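PDB 3OTN: SusD superfamily protein from Parabacteroides distasonis, which probably binds nutrient glycans at the outer membrane of this gut bacterium. Local coordinates for residues R184-M187 and G188-K191; T377-Q380 and Q381-D384. All coordinates share one frame; numbering follows the deposited sequence.

Contact 1 of 2, residues R184-M187 and G188-K191; sequences RVSM and GAVK
A serine N-cap opens helix 187-202, where S186 OG accepts the backbone N-H of A189 at 3.3 Å with an N-H...O angle of 157°. The hydroxyl reaches that N-H because OG lies between the backbone N and the carbonyl carbon of S186 (chi1 60°), turned back over the first helical turn. F178 O is a further, weak hydrogen-bond partner of the same OG. The backbone carbonyl of S186 starts the helical pattern: V190 N donates to S186 O at 3.1 Å, in the carbonyl plane, and one residue on K191 N meets M187 O at 2.8 Å. V190 sets its CG2 branch 3.6 Å from S186 O, while V185 CG1, just ahead of the cap, comes within 4.4 Å of both A189 CB and V190 CG2. These small apolar groups lie against F120 of helix 108-133. On another side of the turn, selenomethionine M187 bends at chi2 and chi3 and places SE near V190 CB. Its CG lies 3.8 Å from K191 CE, the two side chains crossing at a slant. K191 CG passes 3.2 Å from M187 O, and the lysine then runs out to salt bridges from NZ to E172 and E222. The chemistry thus divides by position: a hydroxyl satisfies a buried N-H at the helix start, methyl groups of V185, A189 and V190 pack beside it against F120, and the lysine carries its charge past M187 to two carboxylates, which would probably favour its protonated form despite the burial.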
ATOM      1  N   ARG A 184       5.106  15.921   3.625  1.00 21.91           N
ATOM      2  CA  ARG A 184       3.988  16.598   2.894  1.00 22.18           C
ATOM      3  C   ARG A 184       3.871  16.024   1.478  1.00 20.13           C
ATOM      4  O   ARG A 184       4.821  15.422   0.970  1.00 18.78           O
ATOM      5  CB  ARG A 184       4.211  18.098   2.855  1.00 21.87           C
ATOM      6  CG  ARG A 184       4.318  18.675   4.278  1.00 23.16           C
ATOM      7  CD  ARG A 184       4.019  20.107   4.318  1.00 30.91           C
ATOM      8  NE  ARG A 184       2.604  20.388   4.050  1.00 28.62           N
ATOM      9  CZ  ARG A 184       1.612  20.373   4.943  1.00 30.52           C
ATOM     10  NH1 ARG A 184       1.796  20.052   6.231  1.00 25.57           N
ATOM     11  NH2 ARG A 184       0.393  20.716   4.543  1.00 21.14           N
ATOM     12  N   VAL A 185       2.679  16.139   0.904  1.00 16.33           N
ATOM     13  CA  VAL A 185       2.458  15.810  -0.498  1.00 18.32           C
ATOM     14  C   VAL A 185       3.416  16.657  -1.385  1.00 19.02           C
ATOM     15  O   VAL A 185       3.687  17.814  -1.082  1.00 22.67           O
ATOM     16  CB  VAL A 185       0.972  16.078  -0.876  1.00 19.53           C
ATOM     17  CG1 VAL A 185       0.748  15.921  -2.365  1.00 18.91           C
ATOM     18  CG2 VAL A 185       0.070  15.134  -0.045  1.00 16.91           C
ATOM     19  N   SER A 186       3.963  16.056  -2.433  1.00 18.10           N
ATOM     20  CA  SER A 186       4.895  16.709  -3.355  1.00 18.48           C
ATOM     21  C   SER A 186       4.475  16.328  -4.764  1.00 21.12           C
ATOM     22  O   SER A 186       3.655  15.439  -4.937  1.00 16.58           O
ATOM     23  CB  SER A 186       6.309  16.164  -3.126  1.00 17.90           C
ATOM     24  OG  SER A 186       6.361  14.751  -3.356  1.00 21.93           O
HETATM   25  N   MSE A 187       5.072  16.954  -5.769  1.00 19.96           N
HETATM   26  CA  MSE A 187       4.762  16.567  -7.147  1.00 22.48           C
HETATM   27  C   MSE A 187       5.198  15.135  -7.409  1.00 20.97           C
HETATM   28  O   MSE A 187       4.554  14.421  -8.182  1.00 20.99           O
HETATM   29  CB  MSE A 187       5.412  17.511  -8.151  1.00 21.34           C
HETATM   30  CG  MSE A 187       4.857  17.340  -9.531  1.00 30.93           C
HETATM   31 SE   MSE A 187       3.068  18.078  -9.498  0.75 33.22          SE
HETATM   32  CE  MSE A 187       3.532  19.956  -9.471  1.00 31.91           C
ATOM     33  N   GLY A 188       6.266  14.681  -6.761  1.00 18.54           N
ATOM     34  CA  GLY A 188       6.656  13.272  -6.901  1.00 20.07           C
ATOM     35  C   GLY A 188       5.553  12.303  -6.453  1.00 18.45           C
ATOM     36  O   GLY A 188       5.328  11.284  -7.090  1.00 19.28           O
ATOM     37  N   ALA A 189       4.862  12.639  -5.359  1.00 19.68           N
ATOM     38  CA  ALA A 189       3.745  11.867  -4.874  1.00 17.14           C
ATOM     39  C   ALA A 189       2.600  11.871  -5.893  1.00 16.67           C
ATOM     40  O   ALA A 189       2.011  10.823  -6.170  1.00 16.20           O
ATOM     41  CB  ALA A 189       3.246  12.413  -3.458  1.00 14.88           C
ATOM     42  N   VAL A 190       2.301  13.047  -6.448  1.00 18.57           N
ATOM     43  CA  VAL A 190       1.244  13.171  -7.452  1.00 19.23           C
ATOM     44  C   VAL A 190       1.566  12.325  -8.666  1.00 20.61           C
ATOM     45  O   VAL A 190       0.684  11.645  -9.195  1.00 20.38           O
ATOM     46  CB  VAL A 190       1.074  14.669  -7.920  1.00 18.28           C
ATOM     47  CG1 VAL A 190       0.190  14.755  -9.166  1.00 18.61           C
ATOM     48  CG2 VAL A 190       0.565  15.531  -6.783  1.00 16.79           C
ATOM     49  N   LYS A 191       2.811  12.393  -9.126  1.00 18.99           N
ATOM     50  CA  LYS A 191       3.212  11.623 -10.325  1.00 19.63           C
ATOM     51  C   LYS A 191       3.211  10.129 -10.050  1.00 19.69           C
ATOM     52  O   LYS A 191       2.818   9.372 -10.910  1.00 19.70           O
ATOM     53  CB  LYS A 191       4.604  12.001 -10.867  1.00 19.74           C
ATOM     54  CG  LYS A 191       4.833  13.431 -11.191  1.00 26.15           C
ATOM     55  CD  LYS A 191       4.026  13.913 -12.307  1.00 29.73           C
ATOM     56  CE  LYS A 191       4.481  15.357 -12.747  1.00 28.04           C
ATOM     57  NZ  LYS A 191       3.741  15.658 -13.967  1.00 20.75           N
TER

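Contact 2 of 2, residues T377-Q380 and Q381-D384; sequences TPNQ and QSID. With EDO (1,2-ethanediol), chain S.
Q380 and D384 join side chain to side chain one turn apart at the start of helix 380-392, yet Q380 NE2 meets D384 OD1 from above the carboxylate plane, at 2.9 Å. The amide and carboxylate planes are 53° apart, though OD1 stays close to the plane of the amide. With CG anti to its backbone N (chi1 -167°) and a bend at chi2, Q380 carries its amide forward, along the helix, to the aspartate. Just before it, N379 is the N-cap: OD1 takes the N-H of S382 at 3.1 Å, nearly in line with the side-chain C=O. Its ND2 is bound to Y367 OH, so the amide is held at both its oxygen and its nitrogen, which probably sets its rotation. N379 O accepts from I383 N, and P378 CB rests 4.2 Å from I383 CG1. D384 N in turn donates to Q380 O, so Q380 grips the aspartate through both main chain and side chain. An alanine in place of D384 would probably leave Q380 NE2 without this acceptor and its amide freer to turn, while the backbone bond could remain. Q381 NE2 donates to O1 of a 1,2-ethanediol, probably from the crystallisation liquor, at 2.9 Å with an N-H...O angle of 159°.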
ATOM      1  N   THR A 377       7.716  -3.862 -26.203  1.00 31.69           N
ATOM      2  CA  THR A 377       9.108  -4.311 -26.158  1.00 31.39           C
ATOM      3  C   THR A 377       9.853  -3.409 -25.139  1.00 31.34           C
ATOM      4  O   THR A 377       9.585  -2.207 -25.071  1.00 28.75           O
ATOM      5  CB  THR A 377       9.760  -4.321 -27.601  1.00 34.67           C
ATOM      6  OG1 THR A 377      11.052  -4.962 -27.566  1.00 31.78           O
ATOM      7  CG2 THR A 377       9.870  -2.894 -28.212  1.00 31.35           C
ATOM      8  N   PRO A 378      10.747  -3.989 -24.316  1.00 30.18           N
ATOM      9  CA  PRO A 378      11.382  -3.160 -23.309  1.00 32.32           C
ATOM     10  C   PRO A 378      12.422  -2.225 -23.925  1.00 32.95           C
ATOM     11  O   PRO A 378      13.150  -2.633 -24.821  1.00 33.16           O
ATOM     12  CB  PRO A 378      12.028  -4.195 -22.371  1.00 32.29           C
ATOM     13  CG  PRO A 378      12.337  -5.320 -23.250  1.00 31.74           C
ATOM     14  CD  PRO A 378      11.220  -5.378 -24.233  1.00 30.81           C
ATOM     15  N   ASN A 379      12.471  -0.983 -23.457  1.00 32.45           N
ATOM     16  CA  ASN A 379      13.559  -0.059 -23.812  1.00 31.67           C
ATOM     17  C   ASN A 379      14.700  -0.171 -22.777  1.00 33.35           C
ATOM     18  O   ASN A 379      14.592  -0.909 -21.767  1.00 28.50           O
ATOM     19  CB  ASN A 379      13.030   1.378 -23.994  1.00 31.44           C
ATOM     20  CG  ASN A 379      12.543   2.044 -22.681  1.00 29.93           C
ATOM     21  OD1 ASN A 379      12.845   1.610 -21.569  1.00 29.03           O
ATOM     22  ND2 ASN A 379      11.807   3.132 -22.837  1.00 25.71           N
ATOM     23  N   GLN A 380      15.793   0.565 -23.011  1.00 33.26           N
ATOM     24  CA  GLN A 380      16.981   0.436 -22.164  1.00 30.74           C
ATOM     25  C   GLN A 380      16.715   0.824 -20.709  1.00 29.86           C
ATOM     26  O   GLN A 380      17.293   0.222 -19.810  1.00 28.81           O
ATOM     27  CB  GLN A 380      18.179   1.230 -22.712  1.00 33.34           C
ATOM     28  CG  GLN A 380      19.529   0.879 -22.036  1.00 29.43           C
ATOM     29  CD  GLN A 380      19.917  -0.584 -22.255  1.00 38.07           C
ATOM     30  OE1 GLN A 380      19.842  -1.100 -23.378  1.00 33.31           O
ATOM     31  NE2 GLN A 380      20.314  -1.258 -21.188  1.00 36.89           N
ATOM     32  N   GLN A 381      15.849   1.820 -20.492  1.00 28.60           N
ATOM     33  CA  GLN A 381      15.528   2.299 -19.146  1.00 28.47           C
ATOM     34  C   GLN A 381      14.871   1.178 -18.330  1.00 27.47           C
ATOM     35  O   GLN A 381      15.224   0.975 -17.176  1.00 27.35           O
ATOM     36  CB  GLN A 381      14.607   3.525 -19.221  1.00 29.00           C
ATOM     37  CG  GLN A 381      14.166   4.104 -17.871  1.00 26.14           C
ATOM     38  CD  GLN A 381      15.324   4.569 -17.018  1.00 31.01           C
ATOM     39  OE1 GLN A 381      15.657   5.737 -17.066  1.00 30.27           O
ATOM     40  NE2 GLN A 381      15.957   3.655 -16.238  1.00 25.15           N
ATOM     41  N   SER A 382      13.971   0.426 -18.963  1.00 28.46           N
ATOM     42  CA  SER A 382      13.252  -0.677 -18.297  1.00 24.39           C
ATOM     43  C   SER A 382      14.185  -1.834 -18.030  1.00 22.56           C
ATOM     44  O   SER A 382      14.140  -2.428 -16.960  1.00 24.10           O
ATOM     45  CB  SER A 382      12.050  -1.134 -19.137  1.00 25.52           C
ATOM     46  OG  SER A 382      11.086  -0.097 -19.263  1.00 29.12           O
ATOM     47  N   ILE A 383      15.036  -2.149 -19.005  1.00 26.23           N
ATOM     48  CA  ILE A 383      16.048  -3.184 -18.851  1.00 26.64           C
ATOM     49  C   ILE A 383      16.949  -2.846 -17.667  1.00 27.05           C
ATOM     50  O   ILE A 383      17.191  -3.696 -16.816  1.00 25.81           O
ATOM     51  CB  ILE A 383      16.883  -3.374 -20.140  1.00 27.62           C
ATOM     52  CG1 ILE A 383      16.031  -4.066 -21.218  1.00 28.91           C
ATOM     53  CG2 ILE A 383      18.182  -4.199 -19.886  1.00 27.97           C
ATOM     54  CD1 ILE A 383      16.663  -4.067 -22.592  1.00 27.86           C
ATOM     55  N   ASP A 384      17.418  -1.598 -17.612  1.00 28.33           N
ATOM     56  CA  ASP A 384      18.296  -1.154 -16.521  1.00 27.11           C
ATOM     57  C   ASP A 384      17.584  -1.229 -15.155  1.00 25.33           C
ATOM     58  O   ASP A 384      18.199  -1.587 -14.175  1.00 25.98           O
ATOM     59  CB  ASP A 384      18.826   0.280 -16.772  1.00 25.85           C
ATOM     60  CG  ASP A 384      19.836   0.362 -17.900  1.00 29.35           C
ATOM     61  OD1 ASP A 384      20.383  -0.675 -18.332  1.00 37.85           O
ATOM     62  OD2 ASP A 384      20.094   1.491 -18.371  1.00 31.96           O
TER
HETATM   63  C1  EDO S 632      17.160   4.749 -13.366  1.00 49.94           C
HETATM   64  O1  EDO S 632      17.958   3.923 -14.221  1.00 49.23           O
HETATM   65  C2  EDO S 632      17.268   4.254 -11.929  1.00 48.29           C
HETATM   66  O2  EDO S 632      17.151   5.368 -11.034  1.00 57.68           O

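In the fold
Both contacts are helix starts with a polar N-cap side chain, on different helices: contact 1 opens helix 187-202 and contact 2 opens helix 380-392. Their centres lie 25 Å apart and their nearest atoms about 14 Å, without touching. Contact 1 is buried, wedged among helix 108-133, helix 210-225 and strand 249-253; its valines and A189 meet apolar side chains, while R184 and K191 are paired with glutamates. Contact 2 is at the surface; helices 360-375 and 403-418 cover its inner side, while its outer side carries a glutamine-aspartate pair. A hydroxyl caps the helix start in the buried contact, a carboxamide the one at the surface.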